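Local coordinates for protein PTS system, lactose-specific IIBC components (Streptococcus pneumoniae, PDB 3NBM) that probably relays a phosphoryl group to incoming lactose as the IIB domain of a phosphoenolpyruvate-dependent sugar phosphotransferase system, at residues T33-I38 / F102-Y107; G45-I50 / R68-D73. All blocks are in the same frame, centred on the assembly; numbering follows the deposited sequence. Where two conformers were deposited one is given.

Both contacts rest against the four-stranded parallel sheet of this alpha/beta domain, on opposite sides of the chain's centre, with their own centres about 22 Å apart. Contact 1 brings the lead-in and start of strand 37-43 to the C-terminal helix 96-105 and is wholly apolar, running from a buried valine pair out to a partly exposed valine-leucine pair. Contact 2 ties the loop after that same strand to helix 67-74; a buried histidine-selenomethionine touch lies beside two waters that link the histidine and a tyrosine to carboxylates. The two interfaces bury similar areas, but one consists of methyl contacts alone, while the other adds water bridges to direct touches.

Contact 1. Residues T33-I38 / F102-Y107; sequences TEVRVI and FVLEHY
A helix-to-edge-strand turn and the C-terminal helix meet here, in the alpha/beta fold of the IIB domain, through two pairs of branched aliphatic side chains. The ends of Val35 and Leu104 meet head-on, with Val35 CG1, in the conformer given, 4.0 Å from Leu104 CD1. In that conformer the methyl stands anti to the backbone N (chi1 175°), which turns it to the helix. One step deeper, Val37 CG1 lies 4.3 Å from Val103 CG1, a looser touch between two buried valines at the level where the backbones come nearest, their CA atoms 8.8 Å apart. Consecutive helix residues thus meet alternate residues of the extended segment, and the whole interface is methyl against methyl.

Glu34, with positive phi, is the C-prime residue of a Schellman motif closing helix 18-33, and Arg36 then forms the centre of an inverse gamma turn, closed by a weak bond from Val37 N to Val35 O. Just past the end of helix 96-105, His106 turns back, its ND1 donating to Phe102 O at 2.8 Å, nearly straight (164°). This bond holds the imidazole with CE1 over one face of the Phe102 ring, offset toward its rim.

Around the pairs, Val37 also packs on Ile26 and Ala30 of helix 18-33, and Val103 on Ile26 as well as on Leu7 and Val9 of strand 7-13, so the two valines belong to a common apolar layer between helices and sheet. Backbone bonds from Arg36 and Ile38 to Leu7, and from Ile38 to Val9, align strand 37-43 beside strand 7-13, while Phe102 and His106 lean on Val82 of strand 80-83.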
# COMPACT_ATOMS: atom_id res chain seq x y z
N THR A 33 -9.82 11.99 8.68
CA THR A 33 -10.48 12.64 7.55
C THR A 33 -11.88 12.07 7.27
O THR A 33 -12.65 12.66 6.52
CB THR A 33 -9.59 12.49 6.30
OG1 THR A 33 -8.24 12.78 6.69
CG2 THR A 33 -9.99 13.44 5.21
N GLU A 34 -12.20 10.94 7.92
CA GLU A 34 -13.47 10.25 7.76
C GLU A 34 -13.72 9.82 6.32
O GLU A 34 -14.78 10.09 5.76
CB GLU A 34 -14.63 11.09 8.28
CG GLU A 34 -14.48 11.40 9.76
CD GLU A 34 -15.44 12.49 10.22
OE1 GLU A 34 -16.39 12.20 10.98
OE2 GLU A 34 -15.25 13.63 9.77
N VAL A 35 -12.74 9.13 5.75
CA VAL A 35 -12.80 8.59 4.39
C VAL A 35 -12.76 7.05 4.48
O VAL A 35 -12.15 6.48 5.42
CB VAL A 35 -11.62 9.16 3.54
CG1 VAL A 35 -11.57 8.53 2.15
CG2 VAL A 35 -11.75 10.67 3.39
N ARG A 36 -13.41 6.38 3.53
CA ARG A 36 -13.57 4.93 3.59
C ARG A 36 -12.40 4.19 2.96
O ARG A 36 -12.43 3.82 1.79
CB ARG A 36 -14.89 4.51 2.98
CG ARG A 36 -16.10 5.13 3.72
CD ARG A 36 -17.43 4.82 3.05
NE ARG A 36 -17.54 5.42 1.73
CZ ARG A 36 -17.91 6.69 1.50
NH1 ARG A 36 -18.21 7.50 2.50
NH2 ARG A 36 -17.96 7.13 0.25
N VAL A 37 -11.36 4.01 3.76
CA VAL A 37 -10.13 3.33 3.40
C VAL A 37 -9.65 2.52 4.58
O VAL A 37 -9.71 3.00 5.73
CB VAL A 37 -8.99 4.33 3.03
CG1 VAL A 37 -7.72 3.59 2.73
CG2 VAL A 37 -9.36 5.24 1.86
N ILE A 38 -9.22 1.29 4.31
CA ILE A 38 -8.47 0.49 5.29
C ILE A 38 -7.18 -0.00 4.63
O ILE A 38 -7.19 -0.43 3.48
CB ILE A 38 -9.30 -0.73 5.80
CG1 ILE A 38 -8.54 -1.56 6.82
CG2 ILE A 38 -9.76 -1.63 4.66
CD1 ILE A 38 -8.34 -0.93 8.06
N PHE A 102 -1.81 10.21 -0.81
CA PHE A 102 -1.07 9.32 -1.68
C PHE A 102 -1.95 8.14 -2.15
O PHE A 102 -1.96 7.80 -3.32
CB PHE A 102 0.17 8.81 -0.96
CG PHE A 102 1.01 7.86 -1.76
CD1 PHE A 102 2.03 8.33 -2.58
CD2 PHE A 102 0.82 6.50 -1.67
CE1 PHE A 102 2.81 7.45 -3.30
CE2 PHE A 102 1.61 5.64 -2.39
CZ PHE A 102 2.61 6.12 -3.18
N VAL A 103 -2.65 7.52 -1.21
CA VAL A 103 -3.54 6.41 -1.55
C VAL A 103 -4.57 6.85 -2.59
O VAL A 103 -4.74 6.24 -3.64
CB VAL A 103 -4.21 5.83 -0.30
CG1 VAL A 103 -5.43 4.97 -0.68
CG2 VAL A 103 -3.20 5.06 0.55
N LEU A 104 -5.28 7.94 -2.29
CA LEU A 104 -6.37 8.34 -3.17
C LEU A 104 -5.84 8.81 -4.53
O LEU A 104 -6.51 8.60 -5.55
CB LEU A 104 -7.29 9.35 -2.45
CG LEU A 104 -8.12 8.69 -1.31
CD1 LEU A 104 -8.72 9.68 -0.36
CD2 LEU A 104 -9.20 7.77 -1.91
N GLU A 105 -4.68 9.45 -4.56
CA GLU A 105 -4.16 9.90 -5.85
C GLU A 105 -3.75 8.71 -6.72
O GLU A 105 -3.71 8.85 -7.94
CB GLU A 105 -3.04 10.94 -5.68
CG GLU A 105 -3.58 12.29 -5.24
CD GLU A 105 -2.54 13.32 -4.83
OE1 GLU A 105 -1.32 13.01 -4.79
OE2 GLU A 105 -2.97 14.46 -4.56
N HIS A 106 -3.54 7.54 -6.11
CA HIS A 106 -3.24 6.32 -6.83
C HIS A 106 -4.41 5.37 -7.00
O HIS A 106 -4.23 4.23 -7.42
CB HIS A 106 -2.07 5.60 -6.17
CG HIS A 106 -0.78 6.31 -6.36
ND1 HIS A 106 -0.36 7.32 -5.52
CD2 HIS A 106 0.14 6.23 -7.34
CE1 HIS A 106 0.79 7.80 -5.96
NE2 HIS A 106 1.12 7.15 -7.06
N TYR A 107 -5.61 5.86 -6.72
CA TYR A 107 -6.80 5.11 -6.98
C TYR A 107 -7.92 6.05 -7.41
O TYR A 107 -8.90 6.27 -6.71
CB TYR A 107 -7.22 4.29 -5.75
CG TYR A 107 -8.08 3.14 -6.18
CD1 TYR A 107 -7.50 1.95 -6.59
CD2 TYR A 107 -9.46 3.26 -6.28
CE1 TYR A 107 -8.24 0.90 -7.04
CE2 TYR A 107 -10.23 2.19 -6.73
CZ TYR A 107 -9.61 1.02 -7.12
OH TYR A 107 -10.38 -0.03 -7.59

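Contact 2. Residues G45-I50 / R68-D73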
# COMPACT_ATOMS: atom_id res chain seq x y z
N GLY A 45 5.40 -12.23 -0.56
CA GLY A 45 5.48 -13.68 -0.55
C GLY A 45 4.35 -14.37 0.20
O GLY A 45 4.10 -15.55 -0.04
N ALA A 46 3.67 -13.64 1.09
CA ALA A 46 2.46 -14.14 1.78
C ALA A 46 1.20 -13.63 1.11
O ALA A 46 0.11 -13.88 1.60
CB ALA A 46 2.46 -13.76 3.26
N HIS A 47 1.35 -12.98 -0.04
CA HIS A 47 0.26 -12.20 -0.64
C HIS A 47 -0.41 -12.85 -1.85
O HIS A 47 -1.39 -12.30 -2.35
CB HIS A 47 0.77 -10.83 -1.04
CG HIS A 47 1.72 -10.91 -2.18
ND1 HIS A 47 3.00 -11.39 -2.07
CD2 HIS A 47 1.51 -10.69 -3.50
CE1 HIS A 47 3.56 -11.41 -3.26
NE2 HIS A 47 2.67 -11.00 -4.15
N TYR A 48 0.10 -13.96 -2.36
CA TYR A 48 -0.34 -14.42 -3.67
C TYR A 48 -1.80 -14.80 -3.72
O TYR A 48 -2.42 -14.60 -4.76
CB TYR A 48 0.53 -15.58 -4.15
CG TYR A 48 1.95 -15.17 -4.43
CD1 TYR A 48 2.25 -14.31 -5.45
CD2 TYR A 48 3.00 -15.71 -3.70
CE1 TYR A 48 3.55 -13.96 -5.72
CE2 TYR A 48 4.32 -15.35 -3.96
CZ TYR A 48 4.58 -14.49 -4.98
OH TYR A 48 5.85 -14.11 -5.29
N ASP A 49 -2.36 -15.30 -2.63
CA ASP A 49 -3.78 -15.67 -2.62
C ASP A 49 -4.68 -14.57 -2.10
O ASP A 49 -5.86 -14.57 -2.42
CB ASP A 49 -4.02 -16.91 -1.77
CG ASP A 49 -3.47 -18.17 -2.41
OD1 ASP A 49 -3.65 -18.40 -3.63
OD2 ASP A 49 -2.83 -18.93 -1.70
N ILE A 50 -4.16 -13.66 -1.27
CA ILE A 50 -4.96 -12.59 -0.70
C ILE A 50 -4.96 -11.33 -1.54
O ILE A 50 -5.77 -10.44 -1.31
CB ILE A 50 -4.56 -12.23 0.74
CG1 ILE A 50 -3.10 -11.73 0.86
CG2 ILE A 50 -4.79 -13.41 1.68
CD1 ILE A 50 -2.76 -11.05 2.18
N ARG A 68 7.69 -5.09 -11.41
CA ARG A 68 7.26 -5.59 -12.72
C ARG A 68 6.49 -6.89 -12.59
O ARG A 68 5.45 -7.07 -13.24
CB ARG A 68 8.47 -5.77 -13.65
N GLU A 69 7.00 -7.83 -11.80
CA GLU A 69 6.33 -9.10 -11.69
C GLU A 69 4.98 -8.94 -10.99
O GLU A 69 4.02 -9.59 -11.38
CB GLU A 69 7.20 -10.19 -11.07
CG GLU A 69 7.48 -10.05 -9.65
CD GLU A 69 8.72 -10.85 -9.21
OE1 GLU A 69 9.81 -10.53 -9.64
OE2 GLU A 69 8.58 -11.77 -8.42
N MSE A 70 4.90 -8.08 -9.98
CA MSE A 70 3.65 -7.83 -9.34
C MSE A 70 2.64 -7.18 -10.30
O MSE A 70 1.45 -7.53 -10.26
CB MSE A 70 3.86 -6.99 -8.10
CG MSE A 70 2.57 -6.61 -7.52
SE MSE A 70 2.56 -6.22 -5.66
CE MSE A 70 2.08 -7.89 -5.05
N LYS A 71 3.11 -6.30 -11.18
CA LYS A 71 2.19 -5.72 -12.19
C LYS A 71 1.61 -6.80 -13.07
O LYS A 71 0.41 -6.77 -13.42
CB LYS A 71 2.82 -4.67 -13.10
CG LYS A 71 3.05 -3.36 -12.42
CD LYS A 71 1.79 -2.53 -12.32
CE LYS A 71 1.33 -1.97 -13.67
NZ LYS A 71 -0.08 -1.48 -13.57
N VAL A 72 2.42 -7.80 -13.46
CA VAL A 72 1.88 -8.90 -14.25
C VAL A 72 0.85 -9.67 -13.44
O VAL A 72 -0.24 -9.96 -13.93
CB VAL A 72 3.00 -9.81 -14.81
CG1 VAL A 72 2.38 -10.98 -15.57
CG2 VAL A 72 3.90 -9.03 -15.75
N ASP A 73 1.15 -9.97 -12.18
CA ASP A 73 0.20 -10.67 -11.30
C ASP A 73 -1.10 -9.89 -11.13
O ASP A 73 -2.21 -10.51 -11.04
CB ASP A 73 0.82 -10.92 -9.94
CG ASP A 73 1.96 -11.89 -9.99
OD1 ASP A 73 2.02 -12.69 -10.95
OD2 ASP A 73 2.79 -11.89 -9.05
O HOH W 1 3.09 -10.41 -6.87
O HOH W 2 6.27 -12.32 -7.32
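The loop that follows edge strand 37-43 packs against helix 67-74, and the two are joined by one buried touch and two water bridges. His47 and selenomethionine Met70 approach from facing sides; in the conformer given, Met70 CE is placed 3.3 Å from His47 CD2 and equally near NE2, oblique to the imidazole. That is closer than a comfortable contact, so the exact spacing is doubtful. Water 1 links the same histidine to the helix, 2.8 Å from His47 NE2 and donating to Asp73 OD2 at 2.7 Å. At the other ring nitrogen, His47 ND1 accepts Gly45 N at 3.0 Å, close to the ring plane, so both nitrogens are engaged.

Farther out, Asp73 OD2 sits at the edge of the Tyr48 ring, 4.0 Å from CE1, with the carboxylate plane almost perpendicular to the ring. Water 2 bonds Tyr48 OH and donates to Glu69 OE2 at 2.6 Å.

With ND1 accepting a backbone N-H and NE2 bonded to a water that donates to Asp73, the carboxylate might polarise the imidazole through that water.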